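PDB 6YXQ: activating signal cointegrator 1 complex subunit 2 from Homo sapiens, which binds ubiquitin and recruits the helicase ASCC3 and ALKBH3 to polyubiquitin-marked sites of DNA damage, and also takes part in rescuing stalled ribosomes. Local coordinates for residues Leu129-Met134 against Phe158-Pro163; Lys164-Cys169 against Trp261-Ile266; Val42-Pro47 against Asp96-Tyr101. All coordinates share one frame; numbering follows the deposited sequence.

Contact 1 of 3, residues Leu129-Met134 against Phe158-Pro163; sequences LTFLRM and FLFDIP
F131 turns the edge of its ring toward the face of F160, and these two phenylalanines form the aromatic part of the contact, with M134 and L159 beside them. The ring centroids lie 5.7 Å apart with their planes at 66°, an offset edge-to-face pair in which F131 CD1 comes 3.7 Å from F160 CE1. The two side chains slide past one another in opposite directions, and the outer end of F160 (CE1, CZ) meets F131 at CD1, close to the root of its ring. In F160, CG sits beside the backbone N and anti to the carbonyl carbon (chi1 -78°), which sends the ring off the loop toward helix 114-135. The next edge atom of F131, CE1, comes to 3.9 Å from the carbonyl O of L159, near the plane of the F131 ring.

One turn further along the helix stands M134, present here as selenomethionine. Its terminal CE lies above one face of the F131 ring, toward the rim, while SE comes to 4.3 Å from CD1 of L159. Nearer its backbone, M134 CB approaches F160 CE2 at 4.2 Å. A long, flexible chain suits this place because it can touch a ring and a leucine branch at once; phenylalanine suits because its rigid apolar ring brings no polar atom to satisfy. No hydrogen bond crosses the contact, and all four touching residues are buried. L95 and L99 of helix 89-101 also pack on F131, and W82 of helix 78-87 touches both M134 and L159. An aromatic pair closing a helix against the loop that leads into helix 162-172 is characteristic of the hydrophobic interior of a multi-helical fold, such as this ASCC3-binding part of ASCC2.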
loop_
_atom_site.group_PDB
_atom_site.type_symbol
_atom_site.label_atom_id
_atom_site.label_comp_id
_atom_site.label_asym_id
_atom_site.label_seq_id
_atom_site.Cartn_x
_atom_site.Cartn_y
_atom_site.Cartn_z
ATOM N N LEU B 129 5.211 7.242 1.641
ATOM C CA LEU B 129 5.644 8.639 1.707
ATOM C C LEU B 129 4.922 9.499 0.674
ATOM O O LEU B 129 4.578 10.656 0.953
ATOM C CB LEU B 129 7.159 8.740 1.533
ATOM C CG LEU B 129 7.972 8.002 2.593
ATOM C CD1 LEU B 129 9.258 7.492 1.998
ATOM C CD2 LEU B 129 8.244 8.886 3.797
ATOM N N THR B 130 4.684 8.953 -0.520
ATOM C CA THR B 130 3.897 9.669 -1.522
ATOM C C THR B 130 2.499 9.988 -0.999
ATOM O O THR B 130 2.002 11.119 -1.135
ATOM C CB THR B 130 3.812 8.834 -2.796
ATOM O OG1 THR B 130 5.132 8.468 -3.208
ATOM C CG2 THR B 130 3.126 9.613 -3.900
ATOM N N PHE B 131 1.843 8.997 -0.396
ATOM C CA PHE B 131 0.500 9.261 0.102
ATOM C C PHE B 131 0.518 10.243 1.265
ATOM O O PHE B 131 -0.414 11.041 1.406
ATOM C CB PHE B 131 -0.195 7.949 0.463
ATOM C CG PHE B 131 -0.856 7.309 -0.713
ATOM C CD1 PHE B 131 -2.063 7.799 -1.190
ATOM C CD2 PHE B 131 -0.242 6.269 -1.395
ATOM C CE1 PHE B 131 -2.668 7.237 -2.305
ATOM C CE2 PHE B 131 -0.842 5.701 -2.516
ATOM C CZ PHE B 131 -2.057 6.185 -2.969
ATOM N N LEU B 132 1.575 10.231 2.080
ATOM C CA LEU B 132 1.731 11.266 3.100
ATOM C C LEU B 132 1.807 12.651 2.470
ATOM O O LEU B 132 1.155 13.601 2.933
ATOM C CB LEU B 132 2.985 11.002 3.927
ATOM C CG LEU B 132 2.961 11.441 5.390
ATOM C CD1 LEU B 132 4.208 10.927 6.051
ATOM C CD2 LEU B 132 2.860 12.946 5.559
ATOM N N ARG B 133 2.634 12.792 1.433
ATOM C CA ARG B 133 2.770 14.090 0.786
ATOM C C ARG B 133 1.428 14.593 0.284
ATOM O O ARG B 133 1.097 15.773 0.451
ATOM C CB ARG B 133 3.772 14.021 -0.364
ATOM C CG ARG B 133 4.399 15.365 -0.658
ATOM C CD ARG B 133 5.592 15.260 -1.578
ATOM N NE ARG B 133 6.238 16.558 -1.723
ATOM C CZ ARG B 133 7.176 16.831 -2.620
ATOM N NH1 ARG B 133 7.583 15.888 -3.461
ATOM N NH2 ARG B 133 7.705 18.044 -2.675
HETATM N N MSE B 134 0.636 13.711 -0.315
HETATM C CA MSE B 134 -0.648 14.146 -0.862
HETATM C C MSE B 134 -1.716 14.369 0.206
HETATM O O MSE B 134 -2.642 15.154 0.011
HETATM C CB MSE B 134 -1.154 13.145 -1.886
HETATM C CG MSE B 134 -0.241 12.974 -3.068
HETATM SE SE MSE B 134 -1.084 11.861 -4.424
HETATM C CE MSE B 134 -0.745 10.113 -3.696
ATOM N N PHE B 158 -9.250 11.688 -8.380
ATOM C CA PHE B 158 -9.265 10.287 -7.916
ATOM C C PHE B 158 -8.020 9.936 -7.099
ATOM O O PHE B 158 -7.626 8.769 -7.001
ATOM C CB PHE B 158 -9.430 9.305 -9.083
ATOM C CG PHE B 158 -10.850 9.163 -9.569
ATOM C CD1 PHE B 158 -11.774 8.407 -8.855
ATOM C CD2 PHE B 158 -11.266 9.799 -10.729
ATOM C CE1 PHE B 158 -13.086 8.286 -9.294
ATOM C CE2 PHE B 158 -12.576 9.681 -11.173
ATOM C CZ PHE B 158 -13.487 8.923 -10.456
ATOM N N LEU B 159 -7.415 10.952 -6.476
ATOM C CA LEU B 159 -6.206 10.738 -5.684
ATOM C C LEU B 159 -6.486 9.865 -4.472
ATOM O O LEU B 159 -5.618 9.106 -4.030
ATOM C CB LEU B 159 -5.623 12.081 -5.239
ATOM C CG LEU B 159 -5.161 13.048 -6.331
ATOM C CD1 LEU B 159 -4.440 14.247 -5.725
ATOM C CD2 LEU B 159 -4.265 12.342 -7.340
ATOM N N PHE B 160 -7.689 9.970 -3.911
ATOM C CA PHE B 160 -8.097 9.156 -2.772
ATOM C C PHE B 160 -9.470 8.573 -3.074
ATOM O O PHE B 160 -10.449 9.314 -3.203
ATOM C CB PHE B 160 -8.122 9.971 -1.477
ATOM C CG PHE B 160 -6.758 10.210 -0.871
ATOM C CD1 PHE B 160 -6.175 9.269 -0.039
ATOM C CD2 PHE B 160 -6.074 11.390 -1.114
ATOM C CE1 PHE B 160 -4.934 9.494 0.526
ATOM C CE2 PHE B 160 -4.833 11.620 -0.549
ATOM C CZ PHE B 160 -4.261 10.670 0.269
ATOM N N ASP B 161 -9.531 7.258 -3.225
ATOM C CA ASP B 161 -10.786 6.534 -3.225
ATOM C C ASP B 161 -11.147 6.173 -1.791
ATOM O O ASP B 161 -10.413 6.462 -0.845
ATOM C CB ASP B 161 -10.677 5.265 -4.063
ATOM C CG ASP B 161 -10.825 5.526 -5.532
ATOM O OD1 ASP B 161 -11.251 6.642 -5.892
ATOM O OD2 ASP B 161 -10.524 4.609 -6.328
ATOM N N ILE B 162 -12.285 5.513 -1.625
ATOM C CA ILE B 162 -12.553 4.809 -0.378
ATOM C C ILE B 162 -11.770 3.497 -0.393
ATOM O O ILE B 162 -11.116 3.175 0.611
ATOM C CB ILE B 162 -14.058 4.591 -0.159
ATOM C CG1 ILE B 162 -14.712 5.890 0.304
ATOM C CG2 ILE B 162 -14.289 3.514 0.887
ATOM C CD1 ILE B 162 -14.252 6.360 1.683
ATOM N N PRO B 163 -11.780 2.709 -1.484
ATOM C CA PRO B 163 -10.915 1.517 -1.507
ATOM C C PRO B 163 -9.455 1.819 -1.226
ATOM O O PRO B 163 -8.813 1.080 -0.470
ATOM C CB PRO B 163 -11.117 0.964 -2.924
ATOM C CG PRO B 163 -12.464 1.399 -3.302
ATOM C CD PRO B 163 -12.679 2.733 -2.657
#

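Contact 2 of 3, residues Lys164-Cys169 against Trp261-Ile266; sequences KILDLC and WAFLDI
Segments 164-169 and 261-266 cross almost at right angles, 85°, their helix axes 8.3 Å apart at closest approach and the CA atoms of C169 and F263 the nearest pair. C169 is small enough for this position: its CB lies 3.8 Å from the carbonyl O of A262, and its SG rests 3.7 Å from CB of I266. The same sulfur lies at the edge of the F263 ring, in its plane, a Cys sulfur-aromatic contact. Such near-orthogonal packing, with compact cysteine and alanine at the crossing and bulky side chains flanking it, joins helix 162-172 to helix 243-266 near the centre of the chain. F263 holds CG anti to its N (chi1 173°), which swings the ring under the CD1 branch of L166, a CH-pi contact 3.7 Å from the F263 ring centroid and 17° off its normal. A flat apolar ring suits F263, offering a face to L166 and an edge to C169. I165 adds its CG2 methyl 3.6 Å from F263 CE1. With an alanine in place of F263, L166 CD1 would probably lose the face it rests on, opening a gap beside I165 and the C169 sulfur. A262 also packs on H178 of the ASCC3 chain.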
loop_
_atom_site.group_PDB
_atom_site.type_symbol
_atom_site.label_atom_id
_atom_site.label_comp_id
_atom_site.label_asym_id
_atom_site.label_seq_id
_atom_site.Cartn_x
_atom_site.Cartn_y
_atom_site.Cartn_z
ATOM N N LYS B 164 -8.910 2.893 -1.799
ATOM C CA LYS B 164 -7.507 3.213 -1.557
ATOM C C LYS B 164 -7.259 3.538 -0.091
ATOM O O LYS B 164 -6.187 3.241 0.436
ATOM C CB LYS B 164 -7.057 4.375 -2.436
ATOM C CG LYS B 164 -7.156 4.093 -3.911
ATOM C CD LYS B 164 -7.280 5.387 -4.685
ATOM C CE LYS B 164 -5.977 5.770 -5.328
ATOM N NZ LYS B 164 -5.962 5.360 -6.757
ATOM N N ILE B 165 -8.233 4.147 0.586
ATOM C CA ILE B 165 -8.053 4.439 2.005
ATOM C C ILE B 165 -8.024 3.148 2.817
ATOM O O ILE B 165 -7.171 2.964 3.702
ATOM C CB ILE B 165 -9.153 5.395 2.492
ATOM C CG1 ILE B 165 -8.917 6.796 1.924
ATOM C CG2 ILE B 165 -9.191 5.421 4.011
ATOM C CD1 ILE B 165 -10.093 7.725 2.091
ATOM N N LEU B 166 -8.957 2.238 2.529
ATOM C CA LEU B 166 -8.969 0.944 3.203
ATOM C C LEU B 166 -7.662 0.198 2.967
ATOM O O LEU B 166 -7.066 -0.351 3.906
ATOM C CB LEU B 166 -10.161 0.118 2.714
ATOM C CG LEU B 166 -11.472 0.210 3.503
ATOM C CD1 LEU B 166 -11.901 1.651 3.717
ATOM C CD2 LEU B 166 -12.559 -0.562 2.787
ATOM N N ASP B 167 -7.209 0.168 1.712
ATOM C CA ASP B 167 -5.923 -0.439 1.392
ATOM C C ASP B 167 -4.807 0.215 2.192
ATOM O O ASP B 167 -3.961 -0.473 2.772
ATOM C CB ASP B 167 -5.644 -0.326 -0.109
ATOM C CG ASP B 167 -6.534 -1.227 -0.937
ATOM O OD1 ASP B 167 -6.820 -2.360 -0.483
ATOM O OD2 ASP B 167 -6.940 -0.805 -2.044
ATOM N N LEU B 168 -4.790 1.550 2.232
ATOM C CA LEU B 168 -3.734 2.261 2.939
ATOM C C LEU B 168 -3.668 1.824 4.390
ATOM O O LEU B 168 -2.582 1.573 4.923
ATOM C CB LEU B 168 -3.961 3.770 2.859
ATOM C CG LEU B 168 -3.458 4.454 1.596
ATOM C CD1 LEU B 168 -3.927 5.902 1.568
ATOM C CD2 LEU B 168 -1.946 4.351 1.534
ATOM N N CYS B 169 -4.829 1.725 5.045
ATOM C CA CYS B 169 -4.862 1.348 6.459
ATOM C C CYS B 169 -4.389 -0.073 6.677
ATOM O O CYS B 169 -3.528 -0.313 7.535
ATOM C CB CYS B 169 -6.262 1.520 7.052
ATOM S SG CYS B 169 -6.900 3.192 6.993
ATOM N N TRP B 261 -11.524 -3.880 9.765
ATOM C CA TRP B 261 -11.069 -3.611 11.118
ATOM C C TRP B 261 -9.900 -2.636 11.127
ATOM O O TRP B 261 -9.854 -1.733 11.966
ATOM C CB TRP B 261 -10.681 -4.912 11.816
ATOM C CG TRP B 261 -9.905 -4.652 13.051
ATOM C CD1 TRP B 261 -10.406 -4.379 14.293
ATOM C CD2 TRP B 261 -8.483 -4.595 13.167
ATOM N NE1 TRP B 261 -9.378 -4.169 15.180
ATOM C CE2 TRP B 261 -8.186 -4.297 14.513
ATOM C CE3 TRP B 261 -7.431 -4.772 12.266
ATOM C CZ2 TRP B 261 -6.878 -4.178 14.980
ATOM C CZ3 TRP B 261 -6.135 -4.653 12.731
ATOM C CH2 TRP B 261 -5.870 -4.358 14.076
ATOM N N ALA B 262 -8.939 -2.807 10.216
ATOM C CA ALA B 262 -7.810 -1.884 10.161
ATOM C C ALA B 262 -8.278 -0.476 9.836
ATOM O O ALA B 262 -7.787 0.503 10.414
ATOM C CB ALA B 262 -6.787 -2.359 9.132
ATOM N N PHE B 263 -9.236 -0.352 8.919
ATOM C CA PHE B 263 -9.754 0.968 8.594
ATOM C C PHE B 263 -10.372 1.625 9.817
ATOM O O PHE B 263 -10.136 2.808 10.076
ATOM C CB PHE B 263 -10.777 0.883 7.467
ATOM C CG PHE B 263 -11.467 2.181 7.193
ATOM C CD1 PHE B 263 -10.730 3.327 6.945
ATOM C CD2 PHE B 263 -12.849 2.262 7.199
ATOM C CE1 PHE B 263 -11.360 4.528 6.694
ATOM C CE2 PHE B 263 -13.489 3.460 6.950
ATOM C CZ PHE B 263 -12.742 4.597 6.698
ATOM N N LEU B 264 -11.163 0.874 10.586
ATOM C CA LEU B 264 -11.799 1.480 11.753
ATOM C C LEU B 264 -10.820 1.689 12.896
ATOM O O LEU B 264 -11.071 2.533 13.765
ATOM C CB LEU B 264 -12.981 0.632 12.218
ATOM C CG LEU B 264 -14.162 0.673 11.246
ATOM C CD1 LEU B 264 -15.285 -0.218 11.735
ATOM C CD2 LEU B 264 -14.656 2.102 11.029
ATOM N N ASP B 265 -9.717 0.939 12.912
ATOM C CA ASP B 265 -8.673 1.159 13.906
ATOM C C ASP B 265 -7.932 2.456 13.624
ATOM O O ASP B 265 -7.568 3.187 14.551
ATOM C CB ASP B 265 -7.711 -0.033 13.921
ATOM C CG ASP B 265 -6.521 0.169 14.852
ATOM O OD1 ASP B 265 -6.723 0.254 16.085
ATOM O OD2 ASP B 265 -5.378 0.220 14.347
ATOM N N ILE B 266 -7.722 2.770 12.345
ATOM C CA ILE B 266 -7.074 4.032 12.004
ATOM C C ILE B 266 -8.039 5.201 12.152
ATOM O O ILE B 266 -7.673 6.249 12.695
ATOM C CB ILE B 266 -6.480 3.973 10.587
ATOM C CG1 ILE B 266 -5.369 2.923 10.528
ATOM C CG2 ILE B 266 -5.946 5.342 10.187
ATOM C CD1 ILE B 266 -4.162 3.275 11.375
#

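Contact 3 of 3, residues Val42-Pro47 against Asp96-Tyr101; sequences VLYKPP and DSYLRY
The extended linker between the N-terminal hairpin and helix 53-75 runs along the last turns of helix 89-101, in the same direction as the helix, with Y44 facing Y98 and P46 facing Y101. Y44 offers the face of its ring to the edge of Y98: CD1 of Y98 stands 3.5 Å above the plane of the Y44 ring, over its centre. The centroids of the Y44 and Y98 rings are 4.9 Å apart and the planes meet at 73°, a T-shaped stack. Both tyrosines have CG anti to the backbone N (chi1 172° in Y44, 177° in Y98). A tyrosine suits the place of Y44 because its ring can be buried while its hydroxyl is hydrogen-bonded, here to Q120 of helix 114-135. This is a chain without regular structure laid against a helix, and the small S97 lets it come near: CB of S97 lies 3.6 Å from the backbone N of Y44. The hydroxyl of S97 faces L43 but is hydrogen-bonded to the carbonyl O of K93 one turn back. At the helix end the compact ring of P46 settles against Y101, its CD 3.9 Å from Y101 CB and its CB 3.7 Å from the carbonyl O of Y101. The Y101 ring itself leads away and lies over CG of R100. ASCC3 covers this end, with its F4 on P46 and its M5 on Y101.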
loop_
_atom_site.group_PDB
_atom_site.type_symbol
_atom_site.label_atom_id
_atom_site.label_comp_id
_atom_site.label_asym_id
_atom_site.label_seq_id
_atom_site.Cartn_x
_atom_site.Cartn_y
_atom_site.Cartn_z
ATOM N N VAL B 42 4.440 3.110 -15.252
ATOM C CA VAL B 42 3.864 1.807 -15.555
ATOM C C VAL B 42 3.135 1.266 -14.331
ATOM O O VAL B 42 3.368 1.676 -13.191
ATOM C CB VAL B 42 4.916 0.792 -16.052
ATOM C CG1 VAL B 42 5.649 1.350 -17.223
ATOM C CG2 VAL B 42 5.879 0.404 -14.934
ATOM N N LEU B 43 2.238 0.319 -14.584
ATOM C CA LEU B 43 1.454 -0.297 -13.532
ATOM C C LEU B 43 2.292 -1.311 -12.763
ATOM O O LEU B 43 3.331 -1.787 -13.230
ATOM C CB LEU B 43 0.218 -0.978 -14.118
ATOM C CG LEU B 43 -0.625 -0.069 -15.008
ATOM C CD1 LEU B 43 -1.195 -0.853 -16.171
ATOM C CD2 LEU B 43 -1.734 0.606 -14.212
ATOM N N TYR B 44 1.812 -1.646 -11.570
ATOM C CA TYR B 44 2.489 -2.566 -10.669
ATOM C C TYR B 44 1.843 -3.945 -10.761
ATOM O O TYR B 44 0.612 -4.064 -10.745
ATOM C CB TYR B 44 2.439 -2.038 -9.232
ATOM C CG TYR B 44 2.936 -3.008 -8.183
ATOM C CD1 TYR B 44 2.082 -3.944 -7.610
ATOM C CD2 TYR B 44 4.256 -2.982 -7.757
ATOM C CE1 TYR B 44 2.531 -4.832 -6.653
ATOM C CE2 TYR B 44 4.712 -3.866 -6.797
ATOM C CZ TYR B 44 3.845 -4.788 -6.250
ATOM O OH TYR B 44 4.294 -5.666 -5.296
ATOM N N LYS B 45 2.675 -4.978 -10.870
ATOM C CA LYS B 45 2.230 -6.352 -10.771
ATOM C C LYS B 45 2.994 -7.053 -9.653
ATOM O O LYS B 45 4.206 -6.855 -9.515
ATOM C CB LYS B 45 2.439 -7.102 -12.098
ATOM C CG LYS B 45 1.771 -6.450 -13.305
ATOM C CD LYS B 45 1.147 -7.487 -14.234
ATOM C CE LYS B 45 0.962 -6.942 -15.647
ATOM N NZ LYS B 45 -0.216 -6.030 -15.754
ATOM N N PRO B 46 2.322 -7.855 -8.836
ATOM C CA PRO B 46 2.987 -8.491 -7.692
ATOM C C PRO B 46 3.896 -9.621 -8.141
ATOM O O PRO B 46 3.781 -10.108 -9.277
ATOM C CB PRO B 46 1.812 -9.014 -6.854
ATOM C CG PRO B 46 0.727 -9.243 -7.853
ATOM C CD PRO B 46 0.883 -8.169 -8.889
ATOM N N PRO B 47 4.811 -10.065 -7.279
ATOM C CA PRO B 47 5.786 -11.106 -7.668
ATOM C C PRO B 47 5.121 -12.448 -7.912
ATOM O O PRO B 47 3.995 -12.686 -7.451
ATOM C CB PRO B 47 6.733 -11.167 -6.457
ATOM C CG PRO B 47 5.997 -10.516 -5.338
ATOM C CD PRO B 47 5.133 -9.474 -5.968
ATOM N N ASP B 96 -2.791 3.218 -7.611
ATOM C CA ASP B 96 -3.945 2.339 -7.458
ATOM C C ASP B 96 -3.560 0.886 -7.703
ATOM O O ASP B 96 -4.005 -0.008 -6.976
ATOM C CB ASP B 96 -5.060 2.768 -8.413
ATOM C CG ASP B 96 -6.402 2.151 -8.068
ATOM O OD1 ASP B 96 -6.491 0.906 -8.002
ATOM O OD2 ASP B 96 -7.371 2.912 -7.862
ATOM N N SER B 97 -2.732 0.634 -8.723
ATOM C CA SER B 97 -2.283 -0.724 -9.018
ATOM C C SER B 97 -1.551 -1.322 -7.831
ATOM O O SER B 97 -1.829 -2.458 -7.416
ATOM C CB SER B 97 -1.363 -0.720 -10.237
ATOM O OG SER B 97 -1.777 0.243 -11.182
ATOM N N TYR B 98 -0.590 -0.574 -7.286
ATOM C CA TYR B 98 0.165 -1.081 -6.144
ATOM C C TYR B 98 -0.763 -1.369 -4.971
ATOM O O TYR B 98 -0.748 -2.469 -4.413
ATOM C CB TYR B 98 1.270 -0.104 -5.735
ATOM C CG TYR B 98 2.046 -0.558 -4.512
ATOM C CD1 TYR B 98 3.118 -1.439 -4.629
ATOM C CD2 TYR B 98 1.698 -0.118 -3.241
ATOM C CE1 TYR B 98 3.826 -1.866 -3.506
ATOM C CE2 TYR B 98 2.400 -0.540 -2.117
ATOM C CZ TYR B 98 3.461 -1.411 -2.254
ATOM O OH TYR B 98 4.155 -1.826 -1.138
ATOM N N LEU B 99 -1.600 -0.399 -4.595
ATOM C CA LEU B 99 -2.483 -0.602 -3.448
ATOM C C LEU B 99 -3.400 -1.805 -3.656
ATOM O O LEU B 99 -3.618 -2.601 -2.732
ATOM C CB LEU B 99 -3.308 0.657 -3.192
ATOM C CG LEU B 99 -2.574 1.858 -2.593
ATOM C CD1 LEU B 99 -3.536 3.021 -2.403
ATOM C CD2 LEU B 99 -1.900 1.489 -1.283
ATOM N N ARG B 100 -3.932 -1.966 -4.868
ATOM C CA ARG B 100 -4.875 -3.047 -5.127
ATOM C C ARG B 100 -4.197 -4.408 -5.075
ATOM O O ARG B 100 -4.785 -5.372 -4.570
ATOM C CB ARG B 100 -5.545 -2.838 -6.485
ATOM C CG ARG B 100 -6.409 -4.009 -6.941
ATOM C CD ARG B 100 -7.188 -3.664 -8.211
ATOM N NE ARG B 100 -8.231 -4.647 -8.503
ATOM C CZ ARG B 100 -9.117 -4.530 -9.487
ATOM N NH1 ARG B 100 -9.089 -3.468 -10.282
ATOM N NH2 ARG B 100 -10.029 -5.473 -9.677
ATOM N N TYR B 101 -2.963 -4.517 -5.585
ATOM C CA TYR B 101 -2.386 -5.834 -5.828
ATOM C C TYR B 101 -1.231 -6.220 -4.912
ATOM O O TYR B 101 -0.863 -7.399 -4.895
ATOM C CB TYR B 101 -1.933 -5.947 -7.290
ATOM C CG TYR B 101 -3.089 -5.967 -8.268
ATOM C CD1 TYR B 101 -4.016 -7.005 -8.260
ATOM C CD2 TYR B 101 -3.257 -4.950 -9.194
ATOM C CE1 TYR B 101 -5.081 -7.026 -9.152
ATOM C CE2 TYR B 101 -4.317 -4.963 -10.089
ATOM C CZ TYR B 101 -5.224 -6.001 -10.064
ATOM O OH TYR B 101 -6.270 -6.003 -10.960
#

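How the contacts relate
From the N terminus, contact 3 closes first, when helix 89-101 returns to the linker 42-47. Contact 1 then closes the short loop from helix 114-135 to the residues before helix 162-172, and contact 2 closes the longest, from helix 162-172 to the end of helix 243-266. The three follow in series; none nests or crosses. Contacts 1 and 2 share helix 162-172, and L168 on it packs against both F131 and F160. L99 touches F131, K164 and L168, and a K164-D96 salt bridge joins contact 2 to contact 3. Helices 89-101, 114-135 and 162-172 are thus tied to one another, and helix 243-266 crosses the last of them nearly at right angles.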